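Local coordinates for protein cortical-lytic enzyme (Bacillus cereus, PDB 4S3J) that degrades cortex peptidoglycan as an N-acetylglucosaminidase during spore germination, acting on partially degraded spore peptidoglycan and recognising its muramic acid delta-lactam residues, at residues A[36-41]-A[351-356]; A[78-83]-A[94-99]; A[281-286]-A[318-323]. All coordinates share one frame; numbering follows the deposited sequence.

Interaction 1 (A[36-41]-A[351-356]); sequences PAETLV and LARKYN
Where the irregular loop 36-41 passes the C-terminal turn of helix 345-354, the backbones come nearest at Val41 and Arg353, whose CA atoms lie 5.8 Å apart. Arg353 carries most of the contact. Its CG stands anti to the backbone N (chi1 -180°), and the chain runs out extended across the gap until a bend at chi3 turns the guanidinium against the loop. There it grips a single acceptor side-on: NE donates to Thr39 O at 2.7 Å and NH1 donates to the same Thr39 O at 2.9 Å. The NH1 donor lies nearly along the C=O direction. Because two N-H groups converge on one oxygen, neither bond is straight, and the oxygen also lies somewhat out of the guanidinium plane. Sharing one oxygen between NE and NH1 restrains the rotation of the guanidinium. The Thr39 side chain slides past in the opposite sense, its OG1 3.7 Å from Arg353 CG.

The loop belongs to the first LysM domain and the helix to the glycosyl hydrolase family 18 TIM-barrel domain, which makes this a domain-domain contact. Glu38 reaches over one face of the guanidinium with its carboxylate plane tilted only 18° from it. Glu38 OE1 stands 3.4 Å from Arg353 NH2, a salt bridge of charges alone, since no N-H points at the oxygen. A water accepts from Arg353 NH2 and donates weakly to Glu38 OE2, joining the two groups a second time. Val41 lies toward the other face, and deeper in, its CG2 packs 3.6 Å from Arg353 CB while its CG1 meets Ala352 CB at 3.9 Å; Ile359 touches both Val41 and Ala352. Just beyond, the helix ends in a Schellman motif with Asn356 as its C-prime residue.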
loop_
_atom_site.group_PDB
_atom_site.type_symbol
_atom_site.label_atom_id
_atom_site.label_comp_id
_atom_site.label_asym_id
_atom_site.label_seq_id
_atom_site.Cartn_x
_atom_site.Cartn_y
_atom_site.Cartn_z
ATOM N N PRO A 36 -20.300 2.985 16.470
ATOM C CA PRO A 36 -21.718 3.065 16.118
ATOM C C PRO A 36 -22.401 4.304 16.650
ATOM O O PRO A 36 -23.480 4.670 16.163
ATOM C CB PRO A 36 -22.313 1.791 16.762
ATOM C CG PRO A 36 -21.369 1.410 17.833
ATOM C CD PRO A 36 -20.011 1.814 17.320
ATOM N N ALA A 37 -21.786 4.940 17.631
ATOM C CA ALA A 37 -22.368 6.142 18.215
ATOM C C ALA A 37 -22.084 7.410 17.406
ATOM O O ALA A 37 -22.743 8.418 17.617
ATOM C CB ALA A 37 -21.864 6.315 19.641
ATOM N N GLU A 38 -21.136 7.363 16.475
ATOM C CA GLU A 38 -20.695 8.560 15.768
ATOM C C GLU A 38 -21.501 8.838 14.497
ATOM O O GLU A 38 -21.990 7.925 13.834
ATOM C CB GLU A 38 -19.208 8.423 15.410
ATOM C CG GLU A 38 -18.292 8.678 16.606
ATOM C CD GLU A 38 -16.828 8.384 16.340
ATOM O OE1 GLU A 38 -16.499 7.718 15.337
ATOM O OE2 GLU A 38 -15.997 8.806 17.166
ATOM N N THR A 39 -21.618 10.115 14.151
ATOM C CA THR A 39 -22.258 10.531 12.924
ATOM C C THR A 39 -21.414 10.149 11.710
ATOM O O THR A 39 -20.186 9.930 11.823
ATOM C CB THR A 39 -22.468 12.039 12.927
ATOM O OG1 THR A 39 -21.184 12.655 13.054
ATOM C CG2 THR A 39 -23.340 12.447 14.102
ATOM N N LEU A 40 -22.073 10.028 10.560
ATOM C CA LEU A 40 -21.379 9.907 9.286
ATOM C C LEU A 40 -20.991 11.287 8.764
ATOM O O LEU A 40 -21.678 12.288 9.009
ATOM C CB LEU A 40 -22.239 9.174 8.252
ATOM C CG LEU A 40 -22.652 7.735 8.587
ATOM C CD1 LEU A 40 -23.498 7.139 7.478
ATOM C CD2 LEU A 40 -21.434 6.842 8.855
ATOM N N VAL A 41 -19.893 11.322 8.017
ATOM C CA VAL A 41 -19.393 12.533 7.398
ATOM C C VAL A 41 -19.744 12.564 5.919
ATOM O O VAL A 41 -19.497 11.602 5.207
ATOM C CB VAL A 41 -17.848 12.635 7.592
ATOM C CG1 VAL A 41 -17.283 13.866 6.872
ATOM C CG2 VAL A 41 -17.511 12.677 9.042
ATOM N N LEU A 351 -11.246 13.651 11.942
ATOM C CA LEU A 351 -10.977 15.084 11.909
ATOM C C LEU A 351 -12.086 15.856 11.189
ATOM O O LEU A 351 -12.524 16.919 11.635
ATOM C CB LEU A 351 -9.630 15.350 11.236
ATOM C CG LEU A 351 -8.410 14.949 12.061
ATOM C CD1 LEU A 351 -7.212 14.925 11.151
ATOM C CD2 LEU A 351 -8.150 15.898 13.247
ATOM N N ALA A 352 -12.536 15.341 10.054
ATOM C CA ALA A 352 -13.614 16.010 9.308
ATOM C C ALA A 352 -14.878 16.013 10.153
ATOM O O ALA A 352 -15.617 16.999 10.177
ATOM C CB ALA A 352 -13.844 15.329 7.963
ATOM N N ARG A 353 -15.141 14.921 10.872
ATOM C CA ARG A 353 -16.298 14.871 11.772
ATOM C C ARG A 353 -16.190 15.925 12.894
ATOM O O ARG A 353 -17.124 16.694 13.179
ATOM C CB ARG A 353 -16.413 13.471 12.371
ATOM C CG ARG A 353 -17.590 13.282 13.326
ATOM C CD ARG A 353 -17.634 11.838 13.865
ATOM N NE ARG A 353 -17.883 10.876 12.797
ATOM C CZ ARG A 353 -17.030 10.013 12.271
ATOM N NH1 ARG A 353 -17.444 9.250 11.260
ATOM N NH2 ARG A 353 -15.807 9.877 12.743
ATOM N N LYS A 354 -15.034 15.964 13.537
ATOM C CA LYS A 354 -14.839 16.844 14.689
ATOM C C LYS A 354 -14.999 18.311 14.318
ATOM O O LYS A 354 -15.589 19.100 15.069
ATOM C CB LYS A 354 -13.455 16.620 15.300
ATOM C CG LYS A 354 -13.102 17.531 16.453
ATOM C CD LYS A 354 -11.811 17.095 17.063
ATOM C CE LYS A 354 -11.376 18.075 18.158
ATOM N NZ LYS A 354 -10.011 17.778 18.649
ATOM N N TYR A 355 -14.435 18.678 13.169
ATOM C CA TYR A 355 -14.393 20.075 12.744
ATOM C C TYR A 355 -15.492 20.440 11.723
ATOM O O TYR A 355 -15.469 21.520 11.108
ATOM C CB TYR A 355 -12.989 20.396 12.236
ATOM C CG TYR A 355 -11.985 20.327 13.373
ATOM C CD1 TYR A 355 -11.960 21.310 14.362
ATOM C CD2 TYR A 355 -11.061 19.288 13.475
ATOM C CE1 TYR A 355 -11.060 21.253 15.406
ATOM C CE2 TYR A 355 -10.164 19.225 14.516
ATOM C CZ TYR A 355 -10.167 20.212 15.483
ATOM O OH TYR A 355 -9.260 20.141 16.514
ATOM N N ASN A 356 -16.452 19.533 11.572
ATOM C CA ASN A 356 -17.669 19.744 10.802
ATOM C C ASN A 356 -17.478 20.201 9.362
ATOM O O ASN A 356 -18.147 21.148 8.902
ATOM C CB ASN A 356 -18.554 20.788 11.508
ATOM C CG ASN A 356 -18.879 20.408 12.943
ATOM O OD1 ASN A 356 -19.630 19.467 13.193
ATOM N ND2 ASN A 356 -18.313 21.144 13.893
HETATM O O HOH W 1 -14.647 10.433 15.218
#

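Interaction 2 (A[78-83]-A[94-99]); sequences AKVNNL and QLYVPK
Asn81, just past the end of helix 74-80, meets the backbone of Tyr96 with both ends of its carboxamide. Tyr96 N donates to Asn81 OD1 at 2.8 Å, an almost straight bond (166° at the hydrogen) that uses a lone pair in the carbonyl plane. In return Asn81 ND2 donates to Tyr96 O, also at 2.8 Å and on an in-plane lone pair. With CG anti to its own carbonyl carbon (chi1 -74°), the amide is directed at the strand, and the paired bonds fix which way round it lies. ND2 also donates to Leu77 O, so it links the strand to the preceding turn of the helix.

This is the closing part of the second LysM domain, whose βααβ fold pairs strands 54-56 and 94-96 antiparallel and sets helices 63-70 and 74-80 against them. Helix 74-80 ends in a Schellman motif with Asn82 at C-prime, after which the chain turns back and Leu83 points toward the strand. On this inner side packing is close: Leu83 CD1 lies 3.7 Å from Leu95 CD2, the two side chains crossing at about a right angle, and Leu63 of helix 63-70 touches both.

The outer side is looser and more open to solvent. Exposed Val80 and Tyr96 meet there, with Val80 CG2 coming obliquely to the ring at 3.9 Å from Tyr96 CD1. The other branch, Val80 CG1, rests 4.0 Å from CG of Pro98, just beyond the strand.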
loop_
_atom_site.group_PDB
_atom_site.type_symbol
_atom_site.label_atom_id
_atom_site.label_comp_id
_atom_site.label_asym_id
_atom_site.label_seq_id
_atom_site.Cartn_x
_atom_site.Cartn_y
_atom_site.Cartn_z
ATOM N N ALA A 78 -22.129 -3.906 -20.537
ATOM C CA ALA A 78 -22.945 -3.006 -21.351
ATOM C C ALA A 78 -24.140 -3.757 -21.943
ATOM O O ALA A 78 -25.283 -3.302 -21.852
ATOM C CB ALA A 78 -22.100 -2.380 -22.454
ATOM N N LYS A 79 -23.877 -4.908 -22.545
ATOM C CA LYS A 79 -24.945 -5.683 -23.177
ATOM C C LYS A 79 -26.056 -6.059 -22.197
ATOM O O LYS A 79 -27.241 -5.901 -22.513
ATOM C CB LYS A 79 -24.366 -6.927 -23.847
ATOM C CG LYS A 79 -25.398 -7.884 -24.403
ATOM C CD LYS A 79 -24.776 -8.957 -25.292
ATOM C CE LYS A 79 -25.812 -10.021 -25.650
ATOM N NZ LYS A 79 -27.104 -9.446 -26.130
ATOM N N VAL A 80 -25.707 -6.551 -21.014
ATOM C CA VAL A 80 -26.740 -7.097 -20.139
ATOM C C VAL A 80 -27.624 -5.981 -19.569
ATOM O O VAL A 80 -28.723 -6.245 -19.069
ATOM C CB VAL A 80 -26.124 -7.953 -19.003
ATOM C CG1 VAL A 80 -25.424 -7.091 -17.946
ATOM C CG2 VAL A 80 -27.199 -8.827 -18.369
ATOM N N ASN A 81 -27.160 -4.735 -19.693
ATOM C CA ASN A 81 -27.916 -3.574 -19.231
ATOM C C ASN A 81 -28.523 -2.754 -20.362
ATOM O O ASN A 81 -29.081 -1.682 -20.121
ATOM C CB ASN A 81 -27.010 -2.664 -18.391
ATOM C CG ASN A 81 -26.719 -3.240 -17.010
ATOM O OD1 ASN A 81 -27.585 -3.233 -16.120
ATOM N ND2 ASN A 81 -25.483 -3.708 -16.814
ATOM N N ASN A 82 -28.402 -3.250 -21.595
ATOM C CA ASN A 82 -28.888 -2.540 -22.779
ATOM C C ASN A 82 -28.318 -1.131 -22.871
ATOM O O ASN A 82 -29.047 -0.169 -23.092
ATOM C CB ASN A 82 -30.420 -2.470 -22.809
ATOM C CG ASN A 82 -30.941 -2.043 -24.162
ATOM O OD1 ASN A 82 -30.262 -2.209 -25.190
ATOM N ND2 ASN A 82 -32.134 -1.469 -24.178
ATOM N N LEU A 83 -27.011 -1.006 -22.652
ATOM C CA LEU A 83 -26.339 0.295 -22.692
ATOM C C LEU A 83 -25.216 0.289 -23.713
ATOM O O LEU A 83 -24.708 -0.773 -24.062
ATOM C CB LEU A 83 -25.768 0.667 -21.313
ATOM C CG LEU A 83 -26.751 0.786 -20.150
ATOM C CD1 LEU A 83 -25.999 1.007 -18.832
ATOM C CD2 LEU A 83 -27.741 1.911 -20.397
ATOM N N GLN A 94 -29.401 2.139 -11.409
ATOM C CA GLN A 94 -29.232 0.738 -11.070
ATOM C C GLN A 94 -28.706 -0.065 -12.247
ATOM O O GLN A 94 -29.288 -0.027 -13.334
ATOM C CB GLN A 94 -30.564 0.153 -10.600
ATOM C CG GLN A 94 -30.525 -1.333 -10.318
ATOM C CD GLN A 94 -31.881 -1.891 -9.948
ATOM O OE1 GLN A 94 -32.912 -1.364 -10.369
ATOM N NE2 GLN A 94 -31.887 -3.018 -9.246
ATOM N N LEU A 95 -27.656 -0.860 -12.006
ATOM C CA LEU A 95 -27.108 -1.759 -13.020
ATOM C C LEU A 95 -27.071 -3.211 -12.546
ATOM O O LEU A 95 -26.847 -3.501 -11.358
ATOM C CB LEU A 95 -25.678 -1.344 -13.396
ATOM C CG LEU A 95 -25.504 0.065 -13.943
ATOM C CD1 LEU A 95 -24.005 0.358 -14.110
ATOM C CD2 LEU A 95 -26.227 0.256 -15.259
ATOM N N TYR A 96 -27.229 -4.125 -13.501
ATOM C CA TYR A 96 -27.007 -5.537 -13.256
ATOM C C TYR A 96 -25.530 -5.825 -13.575
ATOM O O TYR A 96 -25.039 -5.446 -14.649
ATOM C CB TYR A 96 -27.927 -6.426 -14.110
ATOM C CG TYR A 96 -27.698 -7.893 -13.844
ATOM C CD1 TYR A 96 -26.741 -8.597 -14.530
ATOM C CD2 TYR A 96 -28.413 -8.557 -12.854
ATOM C CE1 TYR A 96 -26.502 -9.932 -14.262
ATOM C CE2 TYR A 96 -28.180 -9.892 -12.569
ATOM C CZ TYR A 96 -27.202 -10.571 -13.280
ATOM O OH TYR A 96 -26.929 -11.904 -13.031
ATOM N N VAL A 97 -24.833 -6.472 -12.647
ATOM C CA VAL A 97 -23.401 -6.756 -12.799
ATOM C C VAL A 97 -23.164 -8.271 -12.783
ATOM O O VAL A 97 -23.370 -8.919 -11.756
ATOM C CB VAL A 97 -22.562 -6.091 -11.691
ATOM C CG1 VAL A 97 -21.060 -6.322 -11.920
ATOM C CG2 VAL A 97 -22.804 -4.609 -11.639
ATOM N N PRO A 98 -22.771 -8.853 -13.925
ATOM C CA PRO A 98 -22.526 -10.301 -13.913
ATOM C C PRO A 98 -21.369 -10.671 -13.003
ATOM O O PRO A 98 -20.579 -9.785 -12.668
ATOM C CB PRO A 98 -22.168 -10.618 -15.367
ATOM C CG PRO A 98 -22.727 -9.482 -16.172
ATOM C CD PRO A 98 -22.660 -8.280 -15.277
ATOM N N LYS A 99 -21.328 -11.929 -12.559
ATOM C CA LYS A 99 -20.224 -12.448 -11.763
ATOM C C LYS A 99 -18.948 -12.316 -12.599
ATOM O O LYS A 99 -18.919 -12.724 -13.763
ATOM C CB LYS A 99 -20.490 -13.909 -11.358
ATOM C CG LYS A 99 -19.403 -14.534 -10.494
ATOM C CD LYS A 99 -19.642 -16.022 -10.184
ATOM C CE LYS A 99 -18.520 -16.603 -9.309
ATOM N NZ LYS A 99 -18.713 -18.014 -8.876
#

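Interaction 3 (A[281-286]-A[318-323]); sequences IMTYDW and IMMGQN
Ile281 and Met320 form a parallel bridge, with Ile281 bonded through both its backbone N and its O. Ile281 N donates to Met319 O at 3.1 Å, nearly straight, whereas Gly321 N reaches Ile281 O at 2.8 Å through a more bent bond (131° at the hydrogen). That oxygen also accepts from Thr283 N, which closes an inverse gamma turn centred on Met282; a second, centred on Thr283, follows with a weak bond from Tyr284 N to Met282 O. Thr283 OG1 donates to Gly321 O at 2.8 Å, using a lone pair in the carbonyl plane; chi1 of 35° places the hydroxyl between the backbone N and the carbonyl carbon, facing the strand. A water lies within hydrogen-bonding distance of Thr283 O and Gln322 OE1, but with more acceptors around it than protons it need not serve both at once. Gln322 OE1 accepts from Lys393 NZ, and Gln322 NE2 donates to Asn323 O.

Tyr284 turns its ring edge to the strand, CD2 lying 3.7 Å from Gly321 C. Its side chain is about 7 Å from that of Glu220, the probable proton donor. Asn323 ND2 binds Glu385 and Tyr325 O, and its OD1 accepts from Ser297, but Asn323 N is buried without a partner.

The end of strand 278-281 and strand 318-330 are neighbours in the TIM barrel: Ile281 and Ile318 pack against Ala309 of helix 299-312, while Met320 touches helix 387-400 and strand 404-408.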
loop_
_atom_site.group_PDB
_atom_site.type_symbol
_atom_site.label_atom_id
_atom_site.label_comp_id
_atom_site.label_asym_id
_atom_site.label_seq_id
_atom_site.Cartn_x
_atom_site.Cartn_y
_atom_site.Cartn_z
ATOM N N ILE A 281 8.367 -1.030 -5.345
ATOM C CA ILE A 281 8.634 0.331 -5.795
ATOM C C ILE A 281 7.876 1.291 -4.905
ATOM O O ILE A 281 6.672 1.140 -4.712
ATOM C CB ILE A 281 8.248 0.555 -7.272
ATOM C CG1 ILE A 281 8.859 -0.544 -8.157
ATOM C CG2 ILE A 281 8.678 1.956 -7.727
ATOM C CD1 ILE A 281 8.626 -0.371 -9.642
ATOM N N MET A 282 8.584 2.264 -4.355
ATOM C CA MET A 282 7.994 3.193 -3.396
ATOM C C MET A 282 7.186 4.285 -4.099
ATOM O O MET A 282 7.542 5.471 -4.083
ATOM C CB MET A 282 9.085 3.800 -2.521
ATOM C CG MET A 282 9.721 2.766 -1.619
ATOM S SD MET A 282 10.912 3.443 -0.457
ATOM C CE MET A 282 12.115 4.110 -1.608
ATOM N N THR A 283 6.067 3.863 -4.684
ATOM C CA THR A 283 5.160 4.754 -5.403
ATOM C C THR A 283 4.243 5.534 -4.440
ATOM O O THR A 283 3.015 5.394 -4.450
ATOM C CB THR A 283 4.335 3.946 -6.435
ATOM O OG1 THR A 283 4.048 2.639 -5.906
ATOM C CG2 THR A 283 5.113 3.771 -7.730
ATOM N N TYR A 284 4.867 6.341 -3.588
ATOM C CA TYR A 284 4.146 7.206 -2.671
ATOM C C TYR A 284 5.064 8.357 -2.260
ATOM O O TYR A 284 6.215 8.398 -2.683
ATOM C CB TYR A 284 3.624 6.404 -1.481
ATOM C CG TYR A 284 4.606 5.464 -0.842
ATOM C CD1 TYR A 284 5.625 5.961 -0.052
ATOM C CD2 TYR A 284 4.527 4.090 -1.023
ATOM C CE1 TYR A 284 6.539 5.130 0.553
ATOM C CE2 TYR A 284 5.447 3.240 -0.408
ATOM C CZ TYR A 284 6.446 3.775 0.375
ATOM O OH TYR A 284 7.367 2.970 0.994
ATOM N N ASP A 285 4.534 9.298 -1.472
ATOM C CA ASP A 285 5.239 10.501 -0.972
ATOM C C ASP A 285 5.555 11.560 -2.043
ATOM O O ASP A 285 6.615 12.191 -2.008
ATOM C CB ASP A 285 6.532 10.123 -0.247
ATOM C CG ASP A 285 6.272 9.449 1.074
ATOM O OD1 ASP A 285 5.142 9.586 1.602
ATOM O OD2 ASP A 285 7.199 8.792 1.591
ATOM N N TRP A 286 4.639 11.779 -2.978
ATOM C CA TRP A 286 4.638 13.026 -3.741
ATOM C C TRP A 286 4.287 14.141 -2.762
ATOM O O TRP A 286 5.083 15.049 -2.529
ATOM C CB TRP A 286 3.654 12.972 -4.909
ATOM C CG TRP A 286 4.209 12.291 -6.133
ATOM C CD1 TRP A 286 4.783 12.897 -7.217
ATOM C CD2 TRP A 286 4.254 10.877 -6.395
ATOM N NE1 TRP A 286 5.178 11.956 -8.130
ATOM C CE2 TRP A 286 4.866 10.710 -7.656
ATOM C CE3 TRP A 286 3.831 9.744 -5.692
ATOM C CZ2 TRP A 286 5.077 9.448 -8.227
ATOM C CZ3 TRP A 286 4.028 8.485 -6.268
ATOM C CH2 TRP A 286 4.647 8.351 -7.519
ATOM N N ILE A 318 6.739 -6.742 -10.411
ATOM C CA ILE A 318 6.501 -5.416 -9.837
ATOM C C ILE A 318 5.442 -5.430 -8.727
ATOM O O ILE A 318 4.287 -5.829 -8.956
ATOM C CB ILE A 318 6.080 -4.404 -10.928
ATOM C CG1 ILE A 318 7.191 -4.256 -11.963
ATOM C CG2 ILE A 318 5.754 -3.038 -10.291
ATOM C CD1 ILE A 318 6.786 -3.534 -13.239
ATOM N N MET A 319 5.855 -4.991 -7.537
ATOM C CA MET A 319 4.941 -4.738 -6.428
ATOM C C MET A 319 4.807 -3.238 -6.265
ATOM O O MET A 319 5.790 -2.547 -6.003
ATOM C CB MET A 319 5.430 -5.373 -5.124
ATOM C CG MET A 319 5.757 -6.863 -5.202
ATOM S SD MET A 319 4.275 -7.875 -5.461
ATOM C CE MET A 319 4.972 -9.250 -6.393
ATOM N N MET A 320 3.589 -2.742 -6.449
ATOM C CA MET A 320 3.287 -1.318 -6.312
ATOM C C MET A 320 3.210 -0.909 -4.848
ATOM O O MET A 320 2.371 -1.417 -4.097
ATOM C CB MET A 320 1.954 -0.997 -7.011
ATOM C CG MET A 320 1.534 0.477 -6.935
ATOM S SD MET A 320 -0.145 0.725 -7.566
ATOM C CE MET A 320 -1.106 0.041 -6.225
ATOM N N GLY A 321 4.071 0.016 -4.439
ATOM C CA GLY A 321 4.004 0.561 -3.092
ATOM C C GLY A 321 2.742 1.371 -2.889
ATOM O O GLY A 321 2.328 2.117 -3.775
ATOM N N GLN A 322 2.097 1.178 -1.738
ATOM C CA GLN A 322 0.882 1.908 -1.405
ATOM C C GLN A 322 0.894 2.371 0.041
ATOM O O GLN A 322 0.974 1.559 0.951
ATOM C CB GLN A 322 -0.338 1.030 -1.651
ATOM C CG GLN A 322 -1.659 1.717 -1.337
ATOM C CD GLN A 322 -1.915 2.926 -2.235
ATOM O OE1 GLN A 322 -1.785 2.846 -3.460
ATOM N NE2 GLN A 322 -2.272 4.054 -1.622
ATOM N N ASN A 323 0.757 3.676 0.238
ATOM C CA ASN A 323 0.622 4.257 1.565
ATOM C C ASN A 323 -0.755 3.971 2.139
ATOM O O ASN A 323 -1.758 4.018 1.406
ATOM C CB ASN A 323 0.843 5.772 1.501
ATOM C CG ASN A 323 -0.080 6.440 0.502
ATOM O OD1 ASN A 323 0.035 6.212 -0.717
ATOM N ND2 ASN A 323 -1.042 7.220 1.000
HETATM O O HOH W 2 0.453 4.185 -5.107
#

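Overall arrangement
From the N terminus, the chain first passes through 36-41 in the first LysM domain, whose partner 351-356 comes more than 300 residues later, in the catalytic domain. Interaction 1 therefore closes a very long loop, and the other two contacts both fall within it. Interaction 2 comes first, joining the helix end and last strand of the second LysM domain across only ten residues. Interaction 3 follows in series, linking the end of one barrel strand, and the loop after it, to the next strand across a connection that includes helix 299-312. None touches another: the centres lie about 30 to 35 Å apart. Interactions 2 and 3 each act within one domain, whereas interaction 1 ties a LysM domain to the barrel.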